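Local coordinates for prepilin-like protein (Thermus thermophilus, PDB 6QVF) that appears to be a competence-associated type IV pilin, probably acting as a pilus tip-associated DNA receptor during natural transformation, at residues Y59-Y64 with P75-G80; V71-K76 with A83-G88. One frame throughout, in Å; residues are numbered along the deposited sequence.

Contact 1. Residues Y59-Y64 with P75-G80; sequences YFVDYY and PKQRGG
Arg78 reaches across to the helix and clasps the carboxylate of Asp62 end-on, one terminal nitrogen to each oxygen. Arg78 NH1 donates to Asp62 OD1 over 2.8 Å, and Arg78 NH2 to Asp62 OD2 over 3.0 Å. Both oxygens lie close to the guanidinium plane, yet the two flat groups are not coplanar: their planes are 50° apart. Neither nitrogen lies in the carboxylate plane; NH1 comes to OD1 on the syn side but tilted out of the plane, and NH2 meets OD2 from above it. The arginine chain bends about CB-CG (chi2 -64°) and is then extended about CG-CD (chi3 -177°), bringing NH1 and NH2 to the carboxylate.

Val61 supplies the apolar half of the contact. Its CG1 methyl stands over the centre of one guanidinium face, 3.8 Å above the plane, while Val61 CB is 3.6 Å from Arg78 NH2. The other methyl, Val61 CG2, comes to 3.8 Å from Gln77 NE2, whose hydrogen bond goes to Pro154 O.

The ion pair is buried and its charge is shared further. Arg78 NE bridges to Asp43 and Arg78 NH1 also binds Asn84 O; with Asp62, these should hold the guanidinium against rotation. Arg86 takes Asp62 OD2, which probably helps keep Asp62 ionised.

Helix 59-66 directs Val61 at the loop that follows it, and Asp62 brings its carboxylate round to it. Phe60 and Tyr64 pack against Val118 of strand 117-125; on helix 2-30, Phe60 touches Val29 and Tyr63 touches Glu28.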
ATOM      1  N   TYR B  59       5.535 -12.280  16.657  1.00 15.11           N
ATOM      2  CA  TYR B  59       5.372 -12.943  15.374  1.00 16.15           C
ATOM      3  C   TYR B  59       5.977 -12.096  14.244  1.00 15.00           C
ATOM      4  O   TYR B  59       6.228 -12.627  13.165  1.00 14.35           O
ATOM      5  CB  TYR B  59       3.904 -13.268  15.101  1.00 16.87           C
ATOM      6  CG  TYR B  59       3.401 -14.502  15.801  1.00 18.51           C
ATOM      7  CD1 TYR B  59       3.302 -14.544  17.182  1.00 20.33           C
ATOM      8  CD2 TYR B  59       3.146 -15.664  15.109  1.00 21.35           C
ATOM      9  CE1 TYR B  59       2.851 -15.679  17.842  1.00 22.76           C
ATOM     10  CE2 TYR B  59       2.667 -16.801  15.748  1.00 25.74           C
ATOM     11  CZ  TYR B  59       2.559 -16.824  17.128  1.00 24.97           C
ATOM     12  OH  TYR B  59       2.135 -17.954  17.783  1.00 29.30           O
ATOM     13  N   PHE B  60       6.116 -10.792  14.470  1.00 13.19           N
ATOM     14  CA  PHE B  60       6.762  -9.917  13.489  1.00 13.57           C
ATOM     15  C   PHE B  60       8.060 -10.574  12.997  1.00 15.36           C
ATOM     16  O   PHE B  60       8.383 -10.572  11.797  1.00 15.33           O
ATOM     17  CB  PHE B  60       7.011  -8.537  14.083  1.00 15.47           C
ATOM     18  CG  PHE B  60       7.685  -7.598  13.129  1.00 15.51           C
ATOM     19  CD1 PHE B  60       9.061  -7.640  12.940  1.00 16.69           C
ATOM     20  CD2 PHE B  60       6.919  -6.732  12.374  1.00 17.51           C
ATOM     21  CE1 PHE B  60       9.663  -6.808  12.003  1.00 19.85           C
ATOM     22  CE2 PHE B  60       7.543  -5.860  11.482  1.00 19.29           C
ATOM     23  CZ  PHE B  60       8.895  -5.915  11.295  1.00 20.68           C
ATOM     24  N   VAL B  61       8.841 -11.093  13.943  1.00 13.95           N
ATOM     25  CA  VAL B  61      10.141 -11.702  13.603  1.00 14.72           C
ATOM     26  C   VAL B  61       9.954 -12.901  12.681  1.00 15.02           C
ATOM     27  O   VAL B  61      10.676 -13.055  11.685  1.00 14.67           O
ATOM     28  CB  VAL B  61      10.898 -12.098  14.882  1.00 14.59           C
ATOM     29  CG1 VAL B  61      12.230 -12.779  14.587  1.00 16.62           C
ATOM     30  CG2 VAL B  61      11.095 -10.906  15.795  1.00 16.85           C
ATOM     31  N   ASP B  62       9.007 -13.778  13.017  1.00 16.14           N
ATOM     32  CA  ASP B  62       8.740 -14.955  12.238  1.00 15.71           C
ATOM     33  C   ASP B  62       8.335 -14.576  10.813  1.00 13.73           C
ATOM     34  O   ASP B  62       8.875 -15.115   9.847  1.00 15.34           O
ATOM     35  CB  ASP B  62       7.689 -15.841  12.894  1.00 15.34           C
ATOM     36  CG  ASP B  62       8.147 -16.216  14.291  1.00 18.29           C
ATOM     37  OD1 ASP B  62       9.002 -17.111  14.391  1.00 19.41           O
ATOM     38  OD2 ASP B  62       7.708 -15.538  15.252  1.00 18.02           O
ATOM     39  N   TYR B  63       7.416 -13.633  10.684  1.00 13.33           N
ATOM     40  CA  TYR B  63       6.963 -13.275   9.329  1.00 14.44           C
ATOM     41  C   TYR B  63       8.086 -12.567   8.561  1.00 15.47           C
ATOM     42  O   TYR B  63       8.264 -12.824   7.349  1.00 15.62           O
ATOM     43  CB  TYR B  63       5.706 -12.406   9.375  1.00 14.56           C
ATOM     44  CG  TYR B  63       4.461 -13.216   9.651  1.00 15.35           C
ATOM     45  CD1 TYR B  63       3.908 -14.011   8.666  1.00 16.71           C
ATOM     46  CD2 TYR B  63       3.814 -13.159  10.879  1.00 16.54           C
ATOM     47  CE1 TYR B  63       2.800 -14.794   8.911  1.00 17.43           C
ATOM     48  CE2 TYR B  63       2.691 -13.917  11.127  1.00 18.26           C
ATOM     49  CZ  TYR B  63       2.173 -14.727  10.142  1.00 20.86           C
ATOM     50  OH  TYR B  63       1.055 -15.461  10.406  1.00 22.37           O
ATOM     51  N   TYR B  64       8.793 -11.639   9.212  1.00 13.55           N
ATOM     52  CA  TYR B  64       9.853 -10.864   8.565  1.00 13.34           C
ATOM     53  C   TYR B  64      10.921 -11.793   7.974  1.00 16.57           C
ATOM     54  O   TYR B  64      11.295 -11.619   6.815  1.00 14.25           O
ATOM     55  CB  TYR B  64      10.490  -9.858   9.523  1.00 13.99           C
ATOM     56  CG  TYR B  64      11.573  -9.039   8.866  1.00 13.65           C
ATOM     57  CD1 TYR B  64      11.280  -7.978   8.034  1.00 14.25           C
ATOM     58  CD2 TYR B  64      12.912  -9.391   8.992  1.00 17.13           C
ATOM     59  CE1 TYR B  64      12.264  -7.270   7.363  1.00 15.18           C
ATOM     60  CE2 TYR B  64      13.897  -8.687   8.320  1.00 17.93           C
ATOM     61  CZ  TYR B  64      13.583  -7.629   7.500  1.00 19.88           C
ATOM     62  OH  TYR B  64      14.562  -6.986   6.781  1.00 19.59           O
ATOM     63  N   PRO B  75      22.904 -13.167  14.708  1.00 23.26           N
ATOM     64  CA  PRO B  75      23.017 -13.955  15.931  1.00 27.43           C
ATOM     65  C   PRO B  75      22.274 -13.367  17.146  1.00 31.31           C
ATOM     66  O   PRO B  75      22.042 -14.081  18.136  1.00 41.54           O
ATOM     67  CB  PRO B  75      24.521 -13.941  16.197  1.00 29.76           C
ATOM     68  CG  PRO B  75      25.161 -13.672  14.864  1.00 29.93           C
ATOM     69  CD  PRO B  75      24.195 -12.779  14.122  1.00 26.79           C
ATOM     70  N   LYS B  76      21.943 -12.075  17.110  1.00 29.09           N
ATOM     71  CA  LYS B  76      21.233 -11.411  18.227  1.00 33.21           C
ATOM     72  C   LYS B  76      19.729 -11.717  18.245  1.00 26.98           C
ATOM     73  O   LYS B  76      19.012 -11.382  19.178  1.00 29.27           O
ATOM     74  CB  LYS B  76      21.293  -9.892  18.055  1.00 38.83           C
ATOM     75  CG  LYS B  76      22.662  -9.258  18.215  1.00 50.44           C
ATOM     76  CD  LYS B  76      22.776  -8.427  19.459  1.00 64.20           C
ATOM     77  CE  LYS B  76      23.436  -9.168  20.594  1.00 72.17           C
ATOM     78  NZ  LYS B  76      24.788  -9.636  20.225  1.00 76.65           N
ATOM     79  N   GLN B  77      19.200 -12.261  17.161  1.00 21.14           N
ATOM     80  CA  GLN B  77      17.756 -12.514  17.101  1.00 18.31           C
ATOM     81  C   GLN B  77      17.566 -13.981  16.791  1.00 18.48           C
ATOM     82  O   GLN B  77      18.124 -14.484  15.799  1.00 18.55           O
ATOM     83  CB  GLN B  77      17.029 -11.759  15.982  1.00 23.82           C
ATOM     84  CG  GLN B  77      16.773 -10.316  16.316  1.00 25.58           C
ATOM     85  CD  GLN B  77      15.857  -9.726  15.283  1.00 23.67           C
ATOM     86  OE1 GLN B  77      16.297  -9.501  14.162  1.00 21.33           O
ATOM     87  NE2 GLN B  77      14.629  -9.419  15.713  1.00 22.07           N
ATOM     88  N   ARG B  78      16.793 -14.632  17.629  1.00 18.19           N
ATOM     89  CA  ARG B  78      16.432 -16.029  17.490  1.00 15.95           C
ATOM     90  C   ARG B  78      17.677 -16.908  17.325  1.00 18.99           C
ATOM     91  O   ARG B  78      17.664 -17.843  16.605  1.00 19.44           O
ATOM     92  CB  ARG B  78      15.455 -16.240  16.324  1.00 17.40           C
ATOM     93  CG  ARG B  78      14.152 -15.440  16.459  1.00 18.37           C
ATOM     94  CD  ARG B  78      13.297 -15.849  17.657  1.00 18.64           C
ATOM     95  NE  ARG B  78      12.039 -15.127  17.723  1.00 17.72           N
ATOM     96  CZ  ARG B  78      10.914 -15.487  17.096  1.00 20.50           C
ATOM     97  NH1 ARG B  78      10.881 -16.579  16.332  1.00 19.16           N
ATOM     98  NH2 ARG B  78       9.859 -14.689  17.204  1.00 19.01           N
ATOM     99  N   GLY B  79      18.761 -16.554  17.996  1.00 18.84           N
ATOM    100  CA  GLY B  79      19.988 -17.354  17.962  1.00 20.20           C
ATOM    101  C   GLY B  79      20.617 -17.445  16.578  1.00 22.12           C
ATOM    102  O   GLY B  79      21.451 -18.320  16.313  1.00 22.26           O
ATOM    103  N   GLY B  80      20.223 -16.547  15.680  1.00 18.72           N
ATOM    104  CA  GLY B  80      20.803 -16.499  14.311  1.00 18.99           C
ATOM    105  C   GLY B  80      20.419 -17.694  13.469  1.00 19.86           C
ATOM    106  O   GLY B  80      21.079 -17.922  12.448  1.00 21.89           O
TER

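Contact 2. Residues V71-K76 with A83-G88; sequences VAPSPK and ANLRPG
Leu85 extends its forked end toward the loop carrying Val71 and Pro73, and each methyl of the fork finds a different neighbour. Leu85 CD2 approaches the outer corner of the proline ring, 4.2 Å from Pro73 CG. Leu85 CD1 is directed to the backbone instead, resting 3.9 Å from Val71 O. The contact is light and wholly van der Waals; no hydrogen bond links the two segments.

The leucine and the proline point at one another's segment, but the two side chains pass one another, running opposite ways, rather than meeting head on. Pro73 therefore offers CG, the atom at the far end of its ring, and not a broad ring face. In Leu85, CG lies beside the backbone N and anti to the carbonyl carbon (chi1 -55°), and an extended chi2 of 170° continues the chain outward to CD1. This setting aims CD1 at the carbonyl oxygen of Val71 and CD2 at the proline ring. Val71 contributes only through its backbone here, since its own side chain leaves in the other direction and touches Arg162.

Helix 59-66 lies against the same side chains. Leu85 packs on Asp62, Phe65 and Ser66, and Pro73 also leans on Phe65, so Leu85, Pro73 and Phe65 form one small apolar cluster over the end of that helix. Next along the chain, Arg86 turns its polar end to Ser57.

What results is a small van der Waals contact between two irregular parts of a single loop. The Cys67-Cys91 disulfide brackets that loop, part of the long connection between the N-terminal helix and the four-stranded antiparallel sheet, which probably corresponds in position to the αβ-loop of type IV pilins.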
ATOM      1  N   VAL B  71      15.136 -16.731   5.686  1.00 18.60           N
ATOM      2  CA  VAL B  71      16.472 -16.143   5.793  1.00 18.30           C
ATOM      3  C   VAL B  71      16.859 -16.210   7.272  1.00 19.55           C
ATOM      4  O   VAL B  71      16.033 -15.925   8.148  1.00 19.19           O
ATOM      5  CB  VAL B  71      16.383 -14.671   5.326  1.00 24.72           C
ATOM      6  CG1 VAL B  71      17.508 -13.817   5.848  1.00 29.76           C
ATOM      7  CG2 VAL B  71      16.244 -14.596   3.822  1.00 28.88           C
ATOM      8  N   ALA B  72      18.095 -16.606   7.567  1.00 19.56           N
ATOM      9  CA  ALA B  72      18.590 -16.613   8.939  1.00 19.16           C
ATOM     10  C   ALA B  72      18.699 -15.194   9.487  1.00 17.26           C
ATOM     11  O   ALA B  72      19.274 -14.310   8.866  1.00 20.50           O
ATOM     12  CB  ALA B  72      19.916 -17.322   9.024  1.00 22.52           C
ATOM     13  N   PRO B  73      18.189 -14.933  10.709  1.00 18.72           N
ATOM     14  CA  PRO B  73      18.449 -13.653  11.356  1.00 17.16           C
ATOM     15  C   PRO B  73      19.921 -13.567  11.796  1.00 20.75           C
ATOM     16  O   PRO B  73      20.674 -14.564  11.677  1.00 22.22           O
ATOM     17  CB  PRO B  73      17.563 -13.651  12.616  1.00 19.73           C
ATOM     18  CG  PRO B  73      16.632 -14.808  12.422  1.00 21.43           C
ATOM     19  CD  PRO B  73      17.326 -15.805  11.506  1.00 19.12           C
ATOM     20  N   SER B  74      20.306 -12.388  12.259  1.00 19.99           N
ATOM     21  CA  SER B  74      21.618 -12.142  12.863  1.00 22.61           C
ATOM     22  C   SER B  74      21.701 -12.925  14.170  1.00 20.42           C
ATOM     23  O   SER B  74      20.695 -13.351  14.719  1.00 19.71           O
ATOM     24  CB  SER B  74      21.841 -10.660  13.077  1.00 25.25           C
ATOM     25  OG  SER B  74      21.052 -10.156  14.141  1.00 25.77           O
ATOM     26  N   PRO B  75      22.904 -13.167  14.708  1.00 23.26           N
ATOM     27  CA  PRO B  75      23.017 -13.955  15.931  1.00 27.43           C
ATOM     28  C   PRO B  75      22.274 -13.367  17.146  1.00 31.31           C
ATOM     29  O   PRO B  75      22.042 -14.081  18.136  1.00 41.54           O
ATOM     30  CB  PRO B  75      24.521 -13.941  16.197  1.00 29.76           C
ATOM     31  CG  PRO B  75      25.161 -13.672  14.864  1.00 29.93           C
ATOM     32  CD  PRO B  75      24.195 -12.779  14.122  1.00 26.79           C
ATOM     33  N   LYS B  76      21.943 -12.075  17.110  1.00 29.09           N
ATOM     34  CA  LYS B  76      21.233 -11.411  18.227  1.00 33.21           C
ATOM     35  C   LYS B  76      19.729 -11.717  18.245  1.00 26.98           C
ATOM     36  O   LYS B  76      19.012 -11.382  19.178  1.00 29.27           O
ATOM     37  CB  LYS B  76      21.293  -9.892  18.055  1.00 38.83           C
ATOM     38  CG  LYS B  76      22.662  -9.258  18.215  1.00 50.44           C
ATOM     39  CD  LYS B  76      22.776  -8.427  19.459  1.00 64.20           C
ATOM     40  CE  LYS B  76      23.436  -9.168  20.594  1.00 72.17           C
ATOM     41  NZ  LYS B  76      24.788  -9.636  20.225  1.00 76.65           N
ATOM     42  N   ALA B  83      16.032 -22.327  12.389  1.00 20.20           N
ATOM     43  CA  ALA B  83      15.358 -23.351  13.196  1.00 24.03           C
ATOM     44  C   ALA B  83      14.538 -22.712  14.328  1.00 22.54           C
ATOM     45  O   ALA B  83      13.674 -23.334  14.895  1.00 24.08           O
ATOM     46  CB  ALA B  83      16.357 -24.335  13.745  1.00 25.77           C
ATOM     47  N   ASN B  84      14.820 -21.454  14.644  1.00 20.17           N
ATOM     48  CA  ASN B  84      14.147 -20.741  15.733  1.00 19.39           C
ATOM     49  C   ASN B  84      13.137 -19.735  15.174  1.00 18.99           C
ATOM     50  O   ASN B  84      12.738 -18.803  15.854  1.00 19.74           O
ATOM     51  CB  ASN B  84      15.161 -20.037  16.633  1.00 20.94           C
ATOM     52  CG  ASN B  84      16.083 -21.023  17.324  1.00 22.95           C
ATOM     53  OD1 ASN B  84      15.675 -22.159  17.582  1.00 25.52           O
ATOM     54  ND2 ASN B  84      17.322 -20.612  17.578  1.00 23.90           N
ATOM     55  N   LEU B  85      12.713 -19.948  13.928  1.00 19.03           N
ATOM     56  CA  LEU B  85      11.534 -19.289  13.337  1.00 19.21           C
ATOM     57  C   LEU B  85      10.356 -20.277  13.326  1.00 20.19           C
ATOM     58  O   LEU B  85      10.495 -21.491  13.047  1.00 21.96           O
ATOM     59  CB  LEU B  85      11.871 -18.803  11.929  1.00 19.51           C
ATOM     60  CG  LEU B  85      13.068 -17.889  11.765  1.00 18.02           C
ATOM     61  CD1 LEU B  85      13.355 -17.742  10.290  1.00 18.98           C
ATOM     62  CD2 LEU B  85      12.830 -16.534  12.411  1.00 19.84           C
ATOM     63  N   ARG B  86       9.170 -19.765  13.651  1.00 19.90           N
ATOM     64  CA  ARG B  86       8.018 -20.604  13.815  1.00 20.31           C
ATOM     65  C   ARG B  86       7.682 -21.317  12.508  1.00 23.00           C
ATOM     66  O   ARG B  86       7.637 -20.710  11.446  1.00 20.73           O
ATOM     67  CB  ARG B  86       6.816 -19.766  14.247  1.00 20.19           C
ATOM     68  CG  ARG B  86       6.807 -19.439  15.723  1.00 19.62           C
ATOM     69  CD  ARG B  86       5.625 -18.580  16.083  1.00 19.75           C
ATOM     70  NE  ARG B  86       5.566 -18.438  17.547  1.00 21.77           N
ATOM     71  CZ  ARG B  86       6.070 -17.436  18.261  1.00 22.81           C
ATOM     72  NH1 ARG B  86       6.723 -16.432  17.681  1.00 23.43           N
ATOM     73  NH2 ARG B  86       5.921 -17.452  19.577  1.00 23.15           N
ATOM     74  N   PRO B  87       7.427 -22.648  12.558  1.00 25.99           N
ATOM     75  CA  PRO B  87       7.084 -23.416  11.367  1.00 26.30           C
ATOM     76  C   PRO B  87       5.597 -23.217  11.072  1.00 27.83           C
ATOM     77  O   PRO B  87       4.852 -22.807  11.925  1.00 28.63           O
ATOM     78  CB  PRO B  87       7.425 -24.849  11.815  1.00 30.22           C
ATOM     79  CG  PRO B  87       7.016 -24.848  13.272  1.00 30.93           C
ATOM     80  CD  PRO B  87       7.482 -23.492  13.771  1.00 28.67           C
ATOM     81  N   GLY B  88       5.160 -23.470   9.843  1.00 26.64           N
ATOM     82  CA  GLY B  88       3.725 -23.513   9.622  1.00 35.54           C
ATOM     83  C   GLY B  88       3.042 -22.148   9.590  1.00 35.53           C
ATOM     84  O   GLY B  88       1.845 -22.064   9.770  1.00 36.46           O
TER

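In the fold
From the N terminus, the chain runs along helix 2-30 and through the small three-stranded sheet before entering helix 59-66. Contact 1 closes a loop from this helix to residues 75-80. Contact 2 starts before that loop has ended and closes on 83-88, so the two loops overlap and cross along the sequence, sharing Pro75 and Lys76. Their centres are about 5 Å apart, and the two contacts abut directly. Together they fold the chain between helix 59-66 and strand 92-97 back over the helix, and in sequence the Cys67-Cys91 disulfide closes a wider loop around both 71-76 and 83-88.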